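Local coordinates for protein sugar phosphate isomerase/epimerase (Parabacteroides distasonis, PDB 3L23) that is probably a sugar phosphate isomerase or epimerase, built as a xylose isomerase-like TIM barrel, that binds a magnesium ion, at residues G163-N168 with Y212-V217; I243-V248 with M255-I260. All blocks are in the same frame, centred on the assembly; numbering follows the deposited sequence. Where two conformers were deposited one is given.

Contact 1. Residues G163-N168 with Y212-V217. With MG (magnesium ion), chain B.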
# COMPACT_ATOMS: atom_id res chain seq x y z
N GLY A 163 3.59 -3.77 -7.39
CA GLY A 163 2.38 -3.88 -6.60
C GLY A 163 1.60 -2.59 -6.62
O GLY A 163 2.18 -1.51 -6.64
N TYR A 164 0.27 -2.71 -6.53
CA TYR A 164 -0.63 -1.55 -6.55
C TYR A 164 -1.58 -1.56 -5.35
O TYR A 164 -2.31 -2.54 -5.15
CB TYR A 164 -1.45 -1.50 -7.86
CG TYR A 164 -2.25 -0.20 -7.95
CD1 TYR A 164 -1.65 0.99 -8.32
CD2 TYR A 164 -3.59 -0.16 -7.54
CE1 TYR A 164 -2.38 2.17 -8.34
CE2 TYR A 164 -4.30 1.01 -7.56
CZ TYR A 164 -3.68 2.17 -7.96
OH TYR A 164 -4.37 3.35 -8.00
N HIS A 165 -1.60 -0.44 -4.61
CA HIS A 165 -2.50 -0.22 -3.46
C HIS A 165 -3.57 0.80 -3.82
O HIS A 165 -3.30 1.90 -4.33
CB HIS A 165 -1.68 0.22 -2.21
CG HIS A 165 -2.47 0.91 -1.13
ND1 HIS A 165 -2.94 2.20 -1.27
CD2 HIS A 165 -2.83 0.51 0.12
CE1 HIS A 165 -3.57 2.56 -0.16
NE2 HIS A 165 -3.52 1.56 0.70
N ASN A 166 -4.82 0.47 -3.50
CA ASN A 166 -5.95 1.28 -3.84
C ASN A 166 -6.47 2.11 -2.67
O ASN A 166 -6.28 1.75 -1.51
CB ASN A 166 -7.13 0.41 -4.27
CG ASN A 166 -7.60 -0.51 -3.13
OD1 ASN A 166 -6.94 -1.52 -2.77
ND2 ASN A 166 -8.78 -0.19 -2.56
N HIS A 167 -7.11 3.23 -3.02
CA HIS A 167 -8.06 3.89 -2.12
C HIS A 167 -9.46 3.64 -2.70
O HIS A 167 -9.75 2.51 -3.11
CB HIS A 167 -7.75 5.37 -1.90
CG HIS A 167 -6.42 5.62 -1.25
ND1 HIS A 167 -5.24 5.57 -1.95
CD2 HIS A 167 -6.09 5.95 0.02
CE1 HIS A 167 -4.23 5.85 -1.14
NE2 HIS A 167 -4.71 6.08 0.07
N ASN A 168 -10.35 4.62 -2.73
CA ASN A 168 -11.69 4.39 -3.28
C ASN A 168 -11.93 5.01 -4.63
O ASN A 168 -12.93 4.68 -5.26
CB ASN A 168 -12.79 4.82 -2.28
CG ASN A 168 -12.71 6.27 -1.86
OD1 ASN A 168 -11.71 6.98 -2.08
ND2 ASN A 168 -13.78 6.72 -1.17
N TYR A 212 0.64 -7.13 -9.25
CA TYR A 212 -0.24 -7.70 -8.22
C TYR A 212 -0.81 -6.53 -7.45
O TYR A 212 -0.36 -5.37 -7.57
CB TYR A 212 0.52 -8.66 -7.27
CG TYR A 212 1.58 -7.94 -6.47
CD1 TYR A 212 2.85 -7.74 -7.00
CD2 TYR A 212 1.32 -7.46 -5.19
CE1 TYR A 212 3.82 -7.03 -6.28
CE2 TYR A 212 2.25 -6.74 -4.48
CZ TYR A 212 3.51 -6.54 -5.02
OH TYR A 212 4.43 -5.79 -4.31
N PHE A 213 -1.78 -6.84 -6.62
CA PHE A 213 -2.52 -5.86 -5.87
C PHE A 213 -2.41 -6.04 -4.35
O PHE A 213 -2.43 -7.18 -3.83
CB PHE A 213 -4.00 -5.87 -6.33
CG PHE A 213 -4.17 -5.40 -7.76
CD1 PHE A 213 -3.98 -6.23 -8.81
CD2 PHE A 213 -4.43 -4.07 -8.03
CE1 PHE A 213 -4.04 -5.77 -10.12
CE2 PHE A 213 -4.50 -3.59 -9.35
CZ PHE A 213 -4.31 -4.43 -10.38
N GLU A 214 -2.25 -4.91 -3.66
CA GLU A 214 -2.33 -4.87 -2.20
C GLU A 214 -3.68 -4.23 -1.96
O GLU A 214 -3.79 -3.01 -2.06
CB GLU A 214 -1.21 -4.02 -1.59
CG GLU A 214 -1.28 -3.86 -0.08
CD GLU A 214 -0.18 -3.02 0.45
OE1 GLU A 214 -0.08 -1.85 0.05
OE2 GLU A 214 0.61 -3.51 1.27
N MSE A 215 -4.68 -5.03 -1.59
CA MSE A 215 -6.04 -4.50 -1.44
C MSE A 215 -6.19 -3.87 -0.06
O MSE A 215 -5.94 -4.52 0.97
CB MSE A 215 -7.10 -5.57 -1.64
CG MSE A 215 -8.50 -5.11 -1.24
SE MSE A 215 -9.89 -6.16 -2.03
CE MSE A 215 -10.00 -5.27 -3.68
N ASP A 216 -6.57 -2.60 -0.02
CA ASP A 216 -6.89 -1.94 1.25
C ASP A 216 -8.35 -2.20 1.51
O ASP A 216 -9.23 -1.68 0.81
CB ASP A 216 -6.56 -0.46 1.19
CG ASP A 216 -6.75 0.25 2.51
OD1 ASP A 216 -7.85 0.14 3.06
OD2 ASP A 216 -5.83 0.97 2.93
N VAL A 217 -8.61 -2.99 2.54
CA VAL A 217 -9.98 -3.45 2.75
C VAL A 217 -10.93 -2.30 3.11
O VAL A 217 -12.11 -2.36 2.75
CB VAL A 217 -10.07 -4.62 3.77
CG1 VAL A 217 -9.29 -5.81 3.26
CG2 VAL A 217 -9.60 -4.23 5.19
MG MG B . -3.99 1.71 2.89
O HOH W 1 -4.87 3.61 2.49
O HOH W 2 -2.07 3.10 2.73
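Gly163 lies over one face of the Tyr212 ring, its CA 3.5 Å from the centroid of that ring in a CH-pi contact. A CB on Gly163 would clash with Tyr212 CZ, so the missing side chain leaves room for the phenol, which is brought there by a CG held between backbone N and carbonyl carbon (chi1 64°). The His165 ring meets Asp216 OD2 at its edge, the ring and carboxylate planes 78° apart, while its CE1 rests over a face of His167. The two ligands share the magnesium ion, bound by His165 NE2 at 2.2 Å and by Asp216 OD2 at 2.0 Å; two waters, His242 and Glu275 complete the site. A hydrogen bond from His165 ND1 to Pro128 O probably helps fix the turn of the imidazole.

Parallel pairing leads to this site through Tyr164 N to Tyr212 O (2.9 Å) and Glu214 N to Tyr164 O (2.8 Å). Farther along, Asn166 OD1 accepts from Asp216 N at 3.0 Å and a nearly straight 166°, and Asp216 OD1 caps Trp219 N. Within the TIM barrel, strands 124-127 and 238-243 flank the pair, and helix 198-205 packs against Tyr164, Phe213 and Met215.

Contact 2. Residues I243-V248 with M255-I260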
# COMPACT_ATOMS: atom_id res chain seq x y z
N ILE A 243 -5.11 -3.88 6.40
CA ILE A 243 -6.17 -4.08 7.39
C ILE A 243 -6.35 -2.74 8.10
O ILE A 243 -5.43 -2.22 8.76
CB ILE A 243 -5.81 -5.22 8.38
CG1 ILE A 243 -5.59 -6.58 7.68
CG2 ILE A 243 -6.86 -5.40 9.51
CD1 ILE A 243 -6.75 -7.13 6.87
N LYS A 244 -7.53 -2.16 7.92
CA LYS A 244 -7.82 -0.79 8.30
C LYS A 244 -9.29 -0.66 8.61
O LYS A 244 -10.10 -1.38 8.00
CB LYS A 244 -7.48 0.14 7.13
CG LYS A 244 -7.56 1.57 7.45
CD LYS A 244 -7.21 2.50 6.29
CE LYS A 244 -7.33 3.94 6.75
NZ LYS A 244 -8.68 4.32 7.33
N ASP A 245 -9.64 0.27 9.51
CA ASP A 245 -11.03 0.59 9.88
C ASP A 245 -11.12 2.13 9.76
O ASP A 245 -10.17 2.76 9.27
CB ASP A 245 -11.33 0.07 11.31
CG ASP A 245 -12.81 -0.18 11.58
OD1 ASP A 245 -13.70 0.50 11.02
OD2 ASP A 245 -13.09 -1.04 12.47
N ARG A 246 -12.22 2.72 10.19
CA ARG A 246 -12.33 4.18 10.26
C ARG A 246 -11.24 4.74 11.18
O ARG A 246 -10.56 5.74 10.85
CB ARG A 246 -13.70 4.57 10.75
CG ARG A 246 -13.94 6.03 11.08
CD ARG A 246 -13.58 6.99 9.98
NE ARG A 246 -14.28 6.75 8.72
CZ ARG A 246 -15.46 7.24 8.35
NH1 ARG A 246 -16.20 7.98 9.15
NH2 ARG A 246 -15.90 6.95 7.14
N ALA A 247 -11.08 4.07 12.33
CA ALA A 247 -10.05 4.41 13.31
C ALA A 247 -9.61 3.13 14.01
O ALA A 247 -9.16 2.22 13.35
CB ALA A 247 -10.55 5.46 14.31
N VAL A 248 -9.73 3.02 15.34
CA VAL A 248 -9.33 1.78 15.98
C VAL A 248 -10.22 0.62 15.50
O VAL A 248 -11.46 0.74 15.43
CB VAL A 248 -9.36 1.90 17.53
CG1 VAL A 248 -9.14 0.54 18.15
CG2 VAL A 248 -8.32 2.96 17.94
N MSE A 255 -16.73 -2.79 8.48
CA MSE A 255 -15.71 -3.81 8.52
C MSE A 255 -16.14 -5.08 9.28
O MSE A 255 -16.49 -5.07 10.48
CB MSE A 255 -14.36 -3.31 9.05
CG MSE A 255 -13.91 -1.95 8.52
SE MSE A 255 -14.19 -1.70 6.65
CE MSE A 255 -13.06 -3.13 6.15
N ASN A 256 -16.12 -6.14 8.50
CA ASN A 256 -16.28 -7.48 9.02
C ASN A 256 -14.90 -8.14 8.98
O ASN A 256 -14.54 -8.86 8.03
CB ASN A 256 -17.27 -8.29 8.19
CG ASN A 256 -17.58 -9.65 8.84
OD1 ASN A 256 -16.86 -10.11 9.71
ND2 ASN A 256 -18.70 -10.24 8.46
N PHE A 257 -14.11 -7.90 10.02
CA PHE A 257 -12.75 -8.48 10.04
C PHE A 257 -12.75 -10.03 10.15
O PHE A 257 -11.86 -10.66 9.57
CB PHE A 257 -11.91 -7.83 11.12
CG PHE A 257 -11.59 -6.40 10.84
CD1 PHE A 257 -10.90 -6.05 9.67
CD2 PHE A 257 -12.01 -5.41 11.70
CE1 PHE A 257 -10.61 -4.70 9.44
CE2 PHE A 257 -11.74 -4.08 11.46
CZ PHE A 257 -11.03 -3.73 10.35
N GLU A 258 -13.72 -10.63 10.81
CA GLU A 258 -13.77 -12.09 10.88
C GLU A 258 -13.82 -12.68 9.47
O GLU A 258 -13.06 -13.58 9.15
CB GLU A 258 -14.92 -12.58 11.75
CG GLU A 258 -14.97 -14.11 11.90
CD GLU A 258 -16.06 -14.58 12.83
OE1 GLU A 258 -16.84 -13.76 13.37
OE2 GLU A 258 -16.13 -15.81 13.05
N MSE A 259 -14.71 -12.16 8.63
CA MSE A 259 -14.85 -12.65 7.25
C MSE A 259 -13.65 -12.30 6.41
O MSE A 259 -13.21 -13.10 5.58
CB MSE A 259 -16.18 -12.15 6.62
CG MSE A 259 -16.52 -12.74 5.31
SE MSE A 259 -17.06 -14.61 5.48
CE MSE A 259 -15.77 -15.27 4.10
N ILE A 260 -13.12 -11.08 6.58
CA ILE A 260 -11.93 -10.65 5.85
C ILE A 260 -10.75 -11.61 6.15
O ILE A 260 -10.11 -12.08 5.22
CB ILE A 260 -11.56 -9.20 6.17
CG1 ILE A 260 -12.55 -8.29 5.47
CG2 ILE A 260 -10.14 -8.86 5.73
CD1 ILE A 260 -12.48 -6.85 5.94
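Asp245 OD1 is gripped by two partners, Arg246 N at 2.8 Å and Ser252 OG, while Asp245 OD2 takes Gly250 N. The carboxylate thus gathers the loop around itself, and it also meets the following segment: Asp245 OD2 approaches Phe257 CE2 at 3.5 Å, at the ring edge and near its plane, where the slightly positive C-H rim should suit an acceptor. The carboxylate and ring planes are 71° apart. Alongside, Met255 CG, in a selenomethionine bent at both later torsions, passes Asp245 OD1.

Lys244 O lies at the same ring edge, near its plane, 3.5 Å from Phe257 CZ; this buried carbonyl has no hydrogen-bond partner in the model, and the ring's C-H edge lies beside it. The Lys244 side chain starts away from 255-260 and runs extended as far as CE, then turns (chi4 -56°), which lets its NZ reach Asp245 O at 2.9 Å as well as the carboxylate of Glu277.

This is a beta-alpha loop of the TIM barrel, running from the C-terminal end of strand 238-243 to helix 257-267. Asn256 is the N-cap, its OD1 accepting from Met259 N at 3.2 Å and 169°. With the carboxylate gone, as in an alanine here, Arg246 N, Ser252 OG and Gly250 N are likely to lose the group that ties them together, and the loop would be freer to shift against the Phe257 edge.

Met255 CB sits over one face of the Phe257 ring, toward its rim. Nearer the barrel, Ile243 CG2 packs obliquely on Phe257 CE1 at 3.8 Å, and Ile243 CD1, on the other branch, slides past Ile260 CG2 at 4.0 Å, bringing the first turn of the helix down onto the strand end.

Overall arrangement
With centres about 15 Å apart, contact 1 and contact 2 follow the adjacent parallel strands 211-216 and 238-243 of the barrel and touch through Val217 and Lys244. Val217, just past the metal ligand Asp216, packs against contact 2: its CB lies 3.9 Å from Ile260 CD1, and its O is 3.6 Å from Met255 CE. On the metal side, Lys244 CD comes to 3.9 Å from Asp216 OD2, and the Lys244 side chain is about 5 Å from the magnesium ion at the nearest atoms. Contact 1 supplies two of the four protein ligands, whereas 243-248 begins directly after a third, His242, and places a lysine beside the site.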